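Local atomic coordinates of 3-dehydroshikimate dehydratase (Pseudomonas putida, PDB entry 5HMQ), a protein that catalyses the dehydration of 3-dehydroshikimate to protocatechuate, using a divalent metal cation with a preference for cobalt. Residues R85-M90 with R120-H125; P544-P549 with L621-K626. All blocks are in the same frame, centred on the assembly; numbering follows the deposited sequence.

How the contacts relate
The two contacts belong to different halves of a fusion protein. Contact 1 (85-90 with 120-125) joins two outer helices of the N-terminal TIM barrel, which carries the dehydratase activity. Contact 2 (544-549 with 621-626) lies in the C-terminal part, related to hydroxyphenylpyruvate dioxygenase. Their centres are 67 Å apart and their nearest atoms about 50 Å apart, on opposite sides of the chain's centre. Each half has a metal site. In contact 1 the side chain of L122 is about 11 Å from that of E136, a ligand of the catalytic divalent metal. In contact 2 the M624 side chain is about 10 Å from a bound magnesium ion and about 7 Å from the side chain of its ligand H523.

Contact 1. Residues R85-M90 with R120-H125; sequences RKFDLM and RLLGEH
L122 and H125, one turn apart on their helix, receive the ring of F87 from the neighbouring helix. L122 CD1 lies 4.3 Å from F87 CZ, at the far end of the ring. CG of L122 is anti to the backbone N (chi1 -174°), which carries CD1 to the ring. The same leucine packs on A83 and V100. H125 follows and meets the ring with its backbone and CB. F87 CE2 is 3.9 Å from H125 C and 4.1 Å from H125 CB. Both approaches to the phenyl ring are oblique. The imidazole turns off from F87, and its ND1 is hydrogen-bonded to E84 on the helix that carries F87. Within 85-90, SE of M90, a selenomethionine, lies in plane at the edge of the F87 ring. R129 and L131 also touch F87. The two backbones stay well apart: the nearest CA atoms, those of F87 and H125, are 9.3 Å from each other. Between these two segments the contact is made by F87 reaching across to L122 and H125. This is packing between successive outer helices, 76-93 and 112-128, of a TIM barrel, with strand 97-101 between them in sequence.

Contact 2. Residues P544-P549 with L621-K626; sequences PLLEIP and LAAMAK
L546 and A623 have the most surface buried here, followed by M624. L546 points from an irregular segment toward the last turns of a helix. Its CG is anti to the carbonyl carbon (chi1 -54°), and the two methyls reach the helix together. L546 CD1 stands 4.0 Å from A623 CB. M624 CG lies 3.9 Å from both L546 CD1 and L546 CD2, so both branches of the leucine meet this methylene. M624 is a selenomethionine whose chain is extended beyond CG. It crosses L546 at a slant, and M624 CE comes 4.1 Å from L546 CD1. A623 has a second neighbour, since A623 CB is 3.8 Å from the carbonyl O of E547. The small alanine lets the backbones come close, with the CA atoms of L546 and A623 6.4 Å apart. At the more exposed end, E547 OE2 and K626 NZ are 5.4 Å apart, too far for a salt bridge. Segment 544-549 connects helices 531-541 and 550-559. Its L546 pairs through the backbone with Y590, at the end of strand 585-590, while the last modelled helix, 617-625, packs against the segment through A623 and M624.

Contact 1. Residues R85-M90 with R120-H125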
ATOM      1  N   ARG C  85     -11.212  28.070 -23.983  1.00 43.69           N
ATOM      2  CA  ARG C  85      -9.856  27.716 -23.573  1.00 41.45           C
ATOM      3  C   ARG C  85      -9.680  26.205 -23.493  1.00 41.14           C
ATOM      4  O   ARG C  85      -8.625  25.675 -23.858  1.00 43.97           O
ATOM      5  CB  ARG C  85      -9.513  28.372 -22.235  1.00 43.29           C
ATOM      6  CG  ARG C  85      -9.393  29.889 -22.306  1.00 46.57           C
ATOM      7  CD  ARG C  85      -8.711  30.462 -21.068  1.00 45.87           C
ATOM      8  NE  ARG C  85      -9.401  30.099 -19.834  1.00 47.55           N
ATOM      9  CZ  ARG C  85     -10.399  30.796 -19.300  1.00 48.33           C
ATOM     10  NH1 ARG C  85     -10.831  31.901 -19.893  1.00 47.14           N
ATOM     11  NH2 ARG C  85     -10.966  30.385 -18.173  1.00 48.75           N
ATOM     12  N   LYS C  86     -10.698  25.492 -23.007  1.00 40.26           N
ATOM     13  CA  LYS C  86     -10.615  24.036 -22.990  1.00 42.46           C
ATOM     14  C   LYS C  86     -10.617  23.472 -24.406  1.00 42.00           C
ATOM     15  O   LYS C  86      -9.888  22.517 -24.699  1.00 39.31           O
ATOM     16  CB  LYS C  86     -11.762  23.450 -22.166  1.00 44.22           C
ATOM     17  CG  LYS C  86     -11.814  23.961 -20.730  1.00 45.05           C
ATOM     18  CD  LYS C  86     -10.430  23.977 -20.087  1.00 42.76           C
ATOM     19  CE  LYS C  86     -10.428  24.813 -18.814  1.00 44.35           C
ATOM     20  NZ  LYS C  86      -9.056  24.988 -18.250  1.00 45.12           N
ATOM     21  N   PHE C  87     -11.427  24.052 -25.297  1.00 40.37           N
ATOM     22  CA  PHE C  87     -11.388  23.671 -26.706  1.00 39.39           C
ATOM     23  C   PHE C  87      -9.988  23.839 -27.283  1.00 38.90           C
ATOM     24  O   PHE C  87      -9.480  22.947 -27.974  1.00 41.33           O
ATOM     25  CB  PHE C  87     -12.400  24.494 -27.506  1.00 40.01           C
ATOM     26  CG  PHE C  87     -13.832  24.227 -27.136  1.00 39.85           C
ATOM     27  CD1 PHE C  87     -14.203  23.033 -26.541  1.00 42.50           C
ATOM     28  CD2 PHE C  87     -14.809  25.176 -27.387  1.00 40.20           C
ATOM     29  CE1 PHE C  87     -15.523  22.789 -26.204  1.00 43.49           C
ATOM     30  CE2 PHE C  87     -16.129  24.940 -27.052  1.00 40.51           C
ATOM     31  CZ  PHE C  87     -16.486  23.745 -26.460  1.00 42.51           C
ATOM     32  N   ASP C  88      -9.345  24.981 -27.011  1.00 40.49           N
ATOM     33  CA  ASP C  88      -7.963  25.175 -27.447  1.00 41.67           C
ATOM     34  C   ASP C  88      -7.062  24.068 -26.921  1.00 41.01           C
ATOM     35  O   ASP C  88      -6.207  23.550 -27.649  1.00 42.57           O
ATOM     36  CB  ASP C  88      -7.437  26.538 -26.989  1.00 41.96           C
ATOM     37  CG  ASP C  88      -8.155  27.701 -27.647  1.00 44.53           C
ATOM     38  OD1 ASP C  88      -8.722  27.518 -28.745  1.00 44.33           O
ATOM     39  OD2 ASP C  88      -8.143  28.808 -27.067  1.00 46.24           O
ATOM     40  N   LEU C  89      -7.242  23.693 -25.655  1.00 43.63           N
ATOM     41  CA  LEU C  89      -6.399  22.673 -25.047  1.00 43.14           C
ATOM     42  C   LEU C  89      -6.612  21.315 -25.708  1.00 43.29           C
ATOM     43  O   LEU C  89      -5.651  20.576 -25.948  1.00 42.21           O
ATOM     44  CB  LEU C  89      -6.691  22.606 -23.549  1.00 45.79           C
ATOM     45  CG  LEU C  89      -5.839  21.712 -22.655  1.00 46.80           C
ATOM     46  CD1 LEU C  89      -4.400  22.154 -22.737  1.00 44.67           C
ATOM     47  CD2 LEU C  89      -6.336  21.800 -21.223  1.00 47.08           C
HETATM   48  N   MSE C  90      -7.860  20.981 -26.023  1.00 44.31           N
HETATM   49  CA  MSE C  90      -8.197  19.695 -26.623  1.00 45.22           C
HETATM   50  C   MSE C  90      -7.596  19.526 -28.013  1.00 47.75           C
HETATM   51  O   MSE C  90      -7.147  18.440 -28.374  1.00 49.35           O
HETATM   52  CB  MSE C  90      -9.714  19.533 -26.693  1.00 45.22           C
HETATM   53  CG  MSE C  90     -10.373  19.459 -25.336  1.00 48.41           C
HETATM   54 SE   MSE C  90     -12.256  19.915 -25.415  1.00 54.24          SE
HETATM   55  CE  MSE C  90     -12.867  18.446 -26.546  1.00 51.41           C
ATOM     56  N   ARG C 120     -27.449  23.431 -25.303  1.00 45.88           N
ATOM     57  CA  ARG C 120     -27.397  23.574 -26.756  1.00 47.75           C
ATOM     58  C   ARG C 120     -26.386  24.637 -27.164  1.00 45.52           C
ATOM     59  O   ARG C 120     -25.638  24.452 -28.131  1.00 46.34           O
ATOM     60  CB  ARG C 120     -28.777  23.912 -27.321  1.00 50.47           C
ATOM     61  CG  ARG C 120     -28.743  24.233 -28.817  1.00 51.32           C
ATOM     62  CD  ARG C 120     -30.126  24.490 -29.398  1.00 51.93           C
ATOM     63  NE  ARG C 120     -30.945  25.314 -28.516  1.00 54.74           N
ATOM     64  CZ  ARG C 120     -32.064  24.898 -27.933  1.00 56.70           C
ATOM     65  NH1 ARG C 120     -32.510  23.666 -28.151  1.00 55.69           N
ATOM     66  NH2 ARG C 120     -32.744  25.715 -27.138  1.00 56.05           N
ATOM     67  N   LEU C 121     -26.350  25.758 -26.437  1.00 44.95           N
ATOM     68  CA  LEU C 121     -25.374  26.800 -26.738  1.00 42.58           C
ATOM     69  C   LEU C 121     -23.954  26.260 -26.647  1.00 45.11           C
ATOM     70  O   LEU C 121     -23.122  26.524 -27.524  1.00 44.55           O
ATOM     71  CB  LEU C 121     -25.570  27.985 -25.795  1.00 41.91           C
ATOM     72  CG  LEU C 121     -24.569  29.138 -25.877  1.00 44.09           C
ATOM     73  CD1 LEU C 121     -24.582  29.768 -27.260  1.00 44.07           C
ATOM     74  CD2 LEU C 121     -24.883  30.177 -24.813  1.00 46.20           C
ATOM     75  N   LEU C 122     -23.662  25.481 -25.601  1.00 45.25           N
ATOM     76  CA  LEU C 122     -22.346  24.861 -25.490  1.00 41.83           C
ATOM     77  C   LEU C 122     -22.119  23.870 -26.624  1.00 40.90           C
ATOM     78  O   LEU C 122     -21.014  23.786 -27.173  1.00 39.30           O
ATOM     79  CB  LEU C 122     -22.202  24.174 -24.131  1.00 44.29           C
ATOM     80  CG  LEU C 122     -20.831  23.589 -23.786  1.00 44.30           C
ATOM     81  CD1 LEU C 122     -19.757  24.667 -23.831  1.00 41.30           C
ATOM     82  CD2 LEU C 122     -20.865  22.921 -22.418  1.00 43.00           C
ATOM     83  N   GLY C 123     -23.159  23.116 -26.991  1.00 44.96           N
ATOM     84  CA  GLY C 123     -23.046  22.217 -28.128  1.00 41.68           C
ATOM     85  C   GLY C 123     -22.768  22.951 -29.426  1.00 42.34           C
ATOM     86  O   GLY C 123     -21.994  22.480 -30.263  1.00 41.85           O
ATOM     87  N   GLU C 124     -23.397  24.115 -29.611  1.00 43.42           N
ATOM     88  CA  GLU C 124     -23.128  24.922 -30.798  1.00 43.11           C
ATOM     89  C   GLU C 124     -21.681  25.399 -30.824  1.00 42.99           C
ATOM     90  O   GLU C 124     -21.021  25.343 -31.869  1.00 44.40           O
ATOM     91  CB  GLU C 124     -24.086  26.113 -30.853  1.00 43.78           C
ATOM     92  CG  GLU C 124     -25.548  25.734 -31.056  1.00 43.11           C
ATOM     93  CD  GLU C 124     -26.490  26.898 -30.818  1.00 47.69           C
ATOM     94  OE1 GLU C 124     -25.997  28.024 -30.586  1.00 51.54           O
ATOM     95  OE2 GLU C 124     -27.722  26.691 -30.864  1.00 47.33           O
ATOM     96  N   HIS C 125     -21.167  25.863 -29.681  1.00 44.65           N
ATOM     97  CA  HIS C 125     -19.772  26.286 -29.613  1.00 43.15           C
ATOM     98  C   HIS C 125     -18.823  25.125 -29.880  1.00 42.36           C
ATOM     99  O   HIS C 125     -17.825  25.283 -30.593  1.00 46.98           O
ATOM    100  CB  HIS C 125     -19.475  26.910 -28.248  1.00 43.70           C
ATOM    101  CG  HIS C 125     -19.896  28.342 -28.131  1.00 45.61           C
ATOM    102  ND1 HIS C 125     -18.989  29.379 -28.065  1.00 48.49           N
ATOM    103  CD2 HIS C 125     -21.122  28.912 -28.072  1.00 43.30           C
ATOM    104  CE1 HIS C 125     -19.640  30.525 -27.966  1.00 47.32           C
ATOM    105  NE2 HIS C 125     -20.935  30.269 -27.969  1.00 45.05           N
TER

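Contact 2. Residues P544-P549 with L621-K626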
ATOM      1  N   PRO C 544      -2.678 -28.228  20.494  1.00 53.81           N
ATOM      2  CA  PRO C 544      -2.977 -27.118  21.424  1.00 51.02           C
ATOM      3  C   PRO C 544      -4.267 -26.383  21.074  1.00 52.89           C
ATOM      4  O   PRO C 544      -4.282 -25.220  20.644  1.00 56.56           O
ATOM      5  CB  PRO C 544      -1.736 -26.233  21.283  1.00 48.87           C
ATOM      6  CG  PRO C 544      -1.302 -26.445  19.883  1.00 53.23           C
ATOM      7  CD  PRO C 544      -1.605 -27.881  19.546  1.00 53.72           C
ATOM      8  N   LEU C 545      -5.389 -27.073  21.262  1.00 53.72           N
ATOM      9  CA  LEU C 545      -6.692 -26.462  21.047  1.00 52.31           C
ATOM     10  C   LEU C 545      -6.977 -25.421  22.132  1.00 53.82           C
ATOM     11  O   LEU C 545      -6.494 -25.519  23.265  1.00 55.38           O
ATOM     12  CB  LEU C 545      -7.778 -27.538  21.026  1.00 51.70           C
ATOM     13  CG  LEU C 545      -7.554 -28.658  20.014  1.00 52.12           C
ATOM     14  CD1 LEU C 545      -8.377 -29.872  20.414  1.00 52.90           C
ATOM     15  CD2 LEU C 545      -7.909 -28.211  18.601  1.00 50.71           C
ATOM     16  N   LEU C 546      -7.799 -24.433  21.784  1.00 56.55           N
ATOM     17  CA  LEU C 546      -8.032 -23.302  22.670  1.00 55.83           C
ATOM     18  C   LEU C 546      -8.939 -23.670  23.838  1.00 58.36           C
ATOM     19  O   LEU C 546      -9.828 -24.519  23.723  1.00 56.45           O
ATOM     20  CB  LEU C 546      -8.658 -22.145  21.901  1.00 55.47           C
ATOM     21  CG  LEU C 546      -7.912 -21.669  20.659  1.00 56.80           C
ATOM     22  CD1 LEU C 546      -8.687 -20.557  19.982  1.00 54.55           C
ATOM     23  CD2 LEU C 546      -6.520 -21.198  21.043  1.00 57.78           C
ATOM     24  N   GLU C 547      -8.712 -23.002  24.966  1.00 63.96           N
ATOM     25  CA  GLU C 547      -9.596 -23.083  26.121  1.00 63.54           C
ATOM     26  C   GLU C 547     -10.636 -21.975  26.039  1.00 65.02           C
ATOM     27  O   GLU C 547     -10.288 -20.796  25.926  1.00 67.04           O
ATOM     28  CB  GLU C 547      -8.811 -22.952  27.428  1.00 65.97           C
ATOM     29  CG  GLU C 547      -9.694 -22.878  28.671  1.00 70.11           C
ATOM     30  CD  GLU C 547      -8.896 -22.862  29.959  1.00 71.74           C
ATOM     31  OE1 GLU C 547      -7.822 -23.496  30.004  1.00 70.87           O
ATOM     32  OE2 GLU C 547      -9.335 -22.195  30.920  1.00 73.26           O
ATOM     33  N   ILE C 548     -11.901 -22.356  26.103  1.00 66.39           N
ATOM     34  CA  ILE C 548     -13.018 -21.427  25.955  1.00 67.49           C
ATOM     35  C   ILE C 548     -13.555 -21.109  27.346  1.00 71.33           C
ATOM     36  O   ILE C 548     -13.820 -22.041  28.118  1.00 73.33           O
ATOM     37  CB  ILE C 548     -14.122 -22.014  25.059  1.00 64.35           C
ATOM     38  CG1 ILE C 548     -13.540 -22.437  23.709  1.00 63.27           C
ATOM     39  CG2 ILE C 548     -15.236 -21.002  24.858  1.00 63.38           C
ATOM     40  CD1 ILE C 548     -12.813 -21.327  22.981  1.00 65.17           C
ATOM     41  N   PRO C 549     -13.723 -19.837  27.702  1.00 71.99           N
ATOM     42  CA  PRO C 549     -14.131 -19.503  29.070  1.00 71.45           C
ATOM     43  C   PRO C 549     -15.552 -19.957  29.365  1.00 71.49           C
ATOM     44  O   PRO C 549     -16.370 -20.180  28.468  1.00 69.78           O
ATOM     45  CB  PRO C 549     -14.017 -17.973  29.117  1.00 71.43           C
ATOM     46  CG  PRO C 549     -13.140 -17.609  27.958  1.00 69.65           C
ATOM     47  CD  PRO C 549     -13.412 -18.637  26.909  1.00 71.38           C
ATOM     48  N   LEU C 621     -10.458 -14.706  19.378  1.00 63.58           N
ATOM     49  CA  LEU C 621      -9.372 -13.750  19.566  1.00 63.76           C
ATOM     50  C   LEU C 621      -9.033 -13.581  21.041  1.00 63.50           C
ATOM     51  O   LEU C 621      -7.856 -13.485  21.409  1.00 60.77           O
ATOM     52  CB  LEU C 621      -9.744 -12.405  18.944  1.00 62.90           C
ATOM     53  CG  LEU C 621      -9.815 -12.353  17.417  1.00 63.68           C
ATOM     54  CD1 LEU C 621     -10.515 -11.083  16.955  1.00 63.84           C
ATOM     55  CD2 LEU C 621      -8.420 -12.445  16.816  1.00 61.33           C
ATOM     56  N   ALA C 622     -10.053 -13.549  21.902  1.00 65.93           N
ATOM     57  CA  ALA C 622      -9.804 -13.449  23.336  1.00 63.29           C
ATOM     58  C   ALA C 622      -9.060 -14.675  23.850  1.00 64.15           C
ATOM     59  O   ALA C 622      -8.172 -14.560  24.703  1.00 64.56           O
ATOM     60  CB  ALA C 622     -11.122 -13.265  24.087  1.00 59.16           C
ATOM     61  N   ALA C 623      -9.412 -15.859  23.342  1.00 64.81           N
ATOM     62  CA  ALA C 623      -8.746 -17.085  23.773  1.00 64.02           C
ATOM     63  C   ALA C 623      -7.280 -17.097  23.355  1.00 63.86           C
ATOM     64  O   ALA C 623      -6.399 -17.423  24.160  1.00 64.78           O
ATOM     65  CB  ALA C 623      -9.476 -18.303  23.207  1.00 64.49           C
HETATM   66  N   MSE C 624      -6.998 -16.748  22.103  1.00 64.56           N
HETATM   67  CA  MSE C 624      -5.623 -16.708  21.613  1.00 64.99           C
HETATM   68  C   MSE C 624      -4.819 -15.610  22.304  1.00 67.50           C
HETATM   69  O   MSE C 624      -3.593 -15.690  22.393  1.00 67.88           O
HETATM   70  CB  MSE C 624      -5.593 -16.503  20.096  1.00 62.94           C
HETATM   71  CG  MSE C 624      -6.041 -17.714  19.293  1.00 67.99           C
HETATM   72 SE   MSE C 624      -5.963 -17.434  17.359  1.00 73.74          SE
HETATM   73  CE  MSE C 624      -6.539 -19.199  16.777  1.00 70.66           C
ATOM     74  N   ALA C 625      -5.521 -14.585  22.796  1.00 66.67           N
ATOM     75  CA  ALA C 625      -4.847 -13.491  23.486  1.00 67.71           C
ATOM     76  C   ALA C 625      -4.147 -13.978  24.748  1.00 69.22           C
ATOM     77  O   ALA C 625      -3.015 -13.570  25.036  1.00 71.03           O
ATOM     78  CB  ALA C 625      -5.846 -12.384  23.822  1.00 66.97           C
ATOM     79  N   LYS C 626      -4.802 -14.853  25.513  1.00 70.19           N
ATOM     80  CA  LYS C 626      -4.218 -15.408  26.734  1.00 69.85           C
ATOM     81  C   LYS C 626      -3.112 -16.385  26.344  1.00 71.14           C
ATOM     82  O   LYS C 626      -3.300 -17.603  26.278  1.00 71.25           O
ATOM     83  CB  LYS C 626      -5.288 -16.081  27.588  1.00 69.33           C
ATOM     84  CG  LYS C 626      -6.390 -15.138  28.051  1.00 69.92           C
ATOM     85  CD  LYS C 626      -7.417 -15.854  28.918  1.00 70.14           C
ATOM     86  CE  LYS C 626      -6.843 -16.229  30.278  1.00 68.71           C
ATOM     87  NZ  LYS C 626      -7.832 -16.972  31.111  1.00 63.41           N
TER